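PDB 6VVC: Dot/Icm T4SS effector from Legionella pneumophila, which acts as a kinase, translocated as a Dot/Icm effector and switched on by inositol hexakisphosphate from the host cell. Local coordinates for residues 189-194 against 213-218. Sequence-based numbering, arbitrary orientation.
With EDO (1,2-ethanediol), chain C.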
ATOM      1  N   TYR A 189      -5.516   7.216  -0.951  1.00 18.43           N
ATOM      2  CA  TYR A 189      -5.776   5.787  -1.047  1.00 15.15           C
ATOM      3  C   TYR A 189      -5.572   5.142   0.317  1.00 19.04           C
ATOM      4  O   TYR A 189      -4.740   5.591   1.110  1.00 18.52           O
ATOM      5  CB  TYR A 189      -4.856   5.132  -2.084  1.00 18.60           C
ATOM      6  CG  TYR A 189      -5.162   5.540  -3.506  1.00 19.17           C
ATOM      7  CD1 TYR A 189      -6.099   4.847  -4.257  1.00 23.24           C
ATOM      8  CD2 TYR A 189      -4.520   6.618  -4.095  1.00 20.93           C
ATOM      9  CE1 TYR A 189      -6.386   5.214  -5.553  1.00 26.69           C
ATOM     10  CE2 TYR A 189      -4.800   6.992  -5.392  1.00 24.31           C
ATOM     11  CZ  TYR A 189      -5.733   6.287  -6.117  1.00 25.84           C
ATOM     12  OH  TYR A 189      -6.021   6.655  -7.411  1.00 30.32           O
ATOM     13  N   TRP A 190      -6.339   4.087   0.598  1.00 15.25           N
ATOM     14  CA  TRP A 190      -6.197   3.417   1.883  1.00 13.50           C
ATOM     15  C   TRP A 190      -6.590   1.945   1.779  1.00 17.39           C
ATOM     16  O   TRP A 190      -7.245   1.514   0.830  1.00 15.42           O
ATOM     17  CB  TRP A 190      -7.009   4.130   2.984  1.00 16.31           C
ATOM     18  CG  TRP A 190      -8.514   4.162   2.826  1.00 14.86           C
ATOM     19  CD1 TRP A 190      -9.411   3.261   3.328  1.00 16.39           C
ATOM     20  CD2 TRP A 190      -9.293   5.170   2.163  1.00 16.38           C
ATOM     21  NE1 TRP A 190     -10.694   3.637   3.007  1.00 21.31           N
ATOM     22  CE2 TRP A 190     -10.649   4.804   2.292  1.00 17.08           C
ATOM     23  CE3 TRP A 190      -8.976   6.341   1.468  1.00 19.86           C
ATOM     24  CZ2 TRP A 190     -11.684   5.565   1.747  1.00 20.11           C
ATOM     25  CZ3 TRP A 190     -10.006   7.094   0.930  1.00 22.15           C
ATOM     26  CH2 TRP A 190     -11.341   6.702   1.073  1.00 19.24           C
ATOM     27  N   HIS A 191      -6.136   1.196   2.791  1.00 15.27           N
ATOM     28  CA  HIS A 191      -6.344  -0.255   2.873  1.00 15.37           C
ATOM     29  C   HIS A 191      -7.783  -0.549   3.272  1.00 15.67           C
ATOM     30  O   HIS A 191      -8.307   0.081   4.202  1.00 18.93           O
ATOM     31  CB  HIS A 191      -5.360  -0.819   3.912  1.00 13.12           C
ATOM     32  CG  HIS A 191      -5.183  -2.305   3.863  1.00 12.26           C
ATOM     33  ND1 HIS A 191      -6.242  -3.184   3.898  1.00 13.52           N
ATOM     34  CD2 HIS A 191      -4.065  -3.068   3.831  1.00 12.12           C
ATOM     35  CE1 HIS A 191      -5.788  -4.425   3.870  1.00 14.98           C
ATOM     36  NE2 HIS A 191      -4.469  -4.382   3.827  1.00 12.92           N
ATOM     37  N   PRO A 192      -8.471  -1.475   2.593  1.00 15.78           N
ATOM     38  CA  PRO A 192      -9.877  -1.746   2.936  1.00 14.73           C
ATOM     39  C   PRO A 192     -10.084  -2.555   4.208  1.00 16.72           C
ATOM     40  O   PRO A 192     -11.227  -2.673   4.662  1.00 18.03           O
ATOM     41  CB  PRO A 192     -10.388  -2.524   1.712  1.00 17.49           C
ATOM     42  CG  PRO A 192      -9.169  -3.189   1.167  1.00 18.15           C
ATOM     43  CD  PRO A 192      -8.060  -2.192   1.369  1.00 14.95           C
ATOM     44  N   ASP A 193      -9.022  -3.108   4.798  1.00 19.20           N
ATOM     45  CA  ASP A 193      -9.136  -3.988   5.955  1.00 20.25           C
ATOM     46  C   ASP A 193      -7.818  -3.983   6.738  1.00 16.92           C
ATOM     47  O   ASP A 193      -7.136  -5.011   6.844  1.00 16.40           O
ATOM     48  CB  ASP A 193      -9.521  -5.401   5.508  1.00 17.99           C
ATOM     49  CG  ASP A 193      -9.669  -6.362   6.673  1.00 22.36           C
ATOM     50  OD1 ASP A 193      -9.968  -5.899   7.793  1.00 22.15           O
ATOM     51  OD2 ASP A 193      -9.468  -7.578   6.471  1.00 21.96           O
ATOM     52  N   LEU A 194      -7.448  -2.833   7.282  1.00 17.51           N
ATOM     53  CA  LEU A 194      -6.272  -2.732   8.146  1.00 14.02           C
ATOM     54  C   LEU A 194      -6.609  -1.891   9.371  1.00 14.80           C
ATOM     55  O   LEU A 194      -6.334  -2.294  10.506  1.00 15.53           O
ATOM     56  CB  LEU A 194      -5.089  -2.133   7.385  1.00 15.98           C
ATOM     57  CG  LEU A 194      -3.764  -1.991   8.140  1.00 13.42           C
ATOM     58  CD1 LEU A 194      -3.235  -3.335   8.616  1.00 13.34           C
ATOM     59  CD2 LEU A 194      -2.725  -1.297   7.263  1.00 15.68           C
ATOM     60  N   VAL A 213       8.613  -4.691   6.396  1.00 17.46           N
ATOM     61  CA  VAL A 213       7.225  -4.938   6.769  1.00 15.44           C
ATOM     62  C   VAL A 213       6.340  -4.585   5.582  1.00 14.53           C
ATOM     63  O   VAL A 213       6.552  -3.562   4.917  1.00 14.54           O
ATOM     64  CB  VAL A 213       6.845  -4.116   8.016  1.00 16.45           C
ATOM     65  CG1 VAL A 213       5.341  -4.124   8.242  1.00 13.17           C
ATOM     66  CG2 VAL A 213       7.576  -4.653   9.240  1.00 15.73           C
ATOM     67  N   LYS A 214       5.356  -5.442   5.304  1.00 14.10           N
ATOM     68  CA  LYS A 214       4.409  -5.245   4.217  1.00 17.39           C
ATOM     69  C   LYS A 214       2.994  -5.411   4.757  1.00 12.40           C
ATOM     70  O   LYS A 214       2.783  -5.984   5.827  1.00 13.50           O
ATOM     71  CB  LYS A 214       4.627  -6.244   3.070  1.00 16.61           C
ATOM     72  CG  LYS A 214       6.036  -6.295   2.504  1.00 17.75           C
ATOM     73  CD  LYS A 214       6.172  -7.465   1.536  1.00 19.38           C
ATOM     74  CE  LYS A 214       7.564  -7.547   0.930  1.00 22.40           C
ATOM     75  NZ  LYS A 214       7.579  -7.076  -0.485  1.00 22.78           N
ATOM     76  N   THR A 215       2.021  -4.912   3.999  1.00 12.68           N
ATOM     77  CA  THR A 215       0.614  -5.145   4.291  1.00 13.42           C
ATOM     78  C   THR A 215      -0.015  -5.942   3.156  1.00 15.17           C
ATOM     79  O   THR A 215       0.397  -5.830   1.995  1.00 12.15           O
ATOM     80  CB  THR A 215      -0.142  -3.830   4.511  1.00 13.86           C
ATOM     81  OG1 THR A 215      -1.475  -4.119   4.953  1.00 14.12           O
ATOM     82  CG2 THR A 215      -0.191  -2.992   3.236  1.00 19.01           C
ATOM     83  N   ILE A 216      -1.019  -6.754   3.499  1.00 14.94           N
ATOM     84  CA  ILE A 216      -1.555  -7.772   2.607  1.00 12.72           C
ATOM     85  C   ILE A 216      -3.078  -7.751   2.651  1.00 15.18           C
ATOM     86  O   ILE A 216      -3.695  -7.047   3.453  1.00 13.22           O
ATOM     87  CB  ILE A 216      -1.050  -9.185   2.975  1.00 18.44           C
ATOM     88  CG1 ILE A 216      -1.462  -9.531   4.411  1.00 16.66           C
ATOM     89  CG2 ILE A 216       0.458  -9.271   2.825  1.00 17.47           C
ATOM     90  CD1 ILE A 216      -1.147 -10.953   4.822  1.00 20.34           C
ATOM     91  N   ASP A 217      -3.677  -8.557   1.772  1.00 15.47           N
ATOM     92  CA  ASP A 217      -5.105  -8.869   1.801  1.00 13.65           C
ATOM     93  C   ASP A 217      -5.958  -7.612   1.622  1.00 15.71           C
ATOM     94  O   ASP A 217      -6.788  -7.259   2.463  1.00 19.53           O
ATOM     95  CB  ASP A 217      -5.467  -9.609   3.096  1.00 13.75           C
ATOM     96  CG  ASP A 217      -4.914 -11.028   3.133  1.00 20.39           C
ATOM     97  OD1 ASP A 217      -4.435 -11.517   2.090  1.00 18.88           O
ATOM     98  OD2 ASP A 217      -4.958 -11.656   4.211  1.00 19.15           O
ATOM     99  N   LEU A 218      -5.744  -6.941   0.492  1.00 17.17           N
ATOM    100  CA  LEU A 218      -6.559  -5.798   0.083  1.00 17.70           C
ATOM    101  C   LEU A 218      -7.578  -6.314  -0.933  1.00 18.67           C
ATOM    102  O   LEU A 218      -7.340  -6.305  -2.141  1.00 19.65           O
ATOM    103  CB  LEU A 218      -5.703  -4.677  -0.496  1.00 18.22           C
ATOM    104  CG  LEU A 218      -4.768  -3.933   0.464  1.00 20.15           C
ATOM    105  CD1 LEU A 218      -3.450  -4.671   0.642  1.00 16.58           C
ATOM    106  CD2 LEU A 218      -4.521  -2.508  -0.017  1.00 18.59           C
TER
HETATM  107  C1  EDO C 402      -3.966 -15.260   3.279  1.00 24.40           C
HETATM  108  O1  EDO C 402      -4.688 -14.316   2.480  1.00 25.79           O
HETATM  109  C2  EDO C 402      -4.042 -14.830   4.738  1.00 23.72           C
HETATM  110  O2  EDO C 402      -3.243 -13.655   4.923  1.00 27.78           O
HETATM  111  O   HOH W   1      -8.814  -8.505   3.940  1.00 25.91           O
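His-191 reaches across to segment 213-218 with its imidazole, CG anti to the backbone N (chi1 -165°). His-191 NE2 donates a hydrogen bond to Ile-216 O at 2.8 Å; the acceptor lies in the ring plane, but the donor stands above the carbonyl plane, and the N-H...O angle is 147°. Beside it, Thr-215 OG1 lies 3.0 Å from His-191 CD2 at the ring edge, and its hydrogen-bond partner is Asn-205 O. Over one face comes a CH-pi contact, with Leu-218 CG 3.5 Å from the centroid of the His-191 ring; Leu-194 CB covers the opposite face nearer the rim, so the imidazole is sandwiched. Pro-192 extends the apolar patch, its CD 3.8 Å from Leu-218 CD2. Asp-193 N donates to His-191 ND1 at 2.9 Å, and together with the NE2 bond this fixes the rotation of the ring. Asp-193 meets Asp-217 through a water that donates to Asp-193 OD2 and Asp-217 O; Asp-193 OD1 is held by Ser-202. Both oxygens of the Asp-217 carboxylate accept hydrogen bonds from a 1,2-ethanediol that is probably an additive from crystal growth. Leu-194 closes the segment with CD2 3.9 Å from Thr-215 OG1. A His-Pro-Asp loop docked on an Asp-Leu turn after a short strand is consistent with the HRD catalytic loop and DFG motif of protein kinases, Leu-218 probably taking the place of the DFG phenylalanine against the histidine.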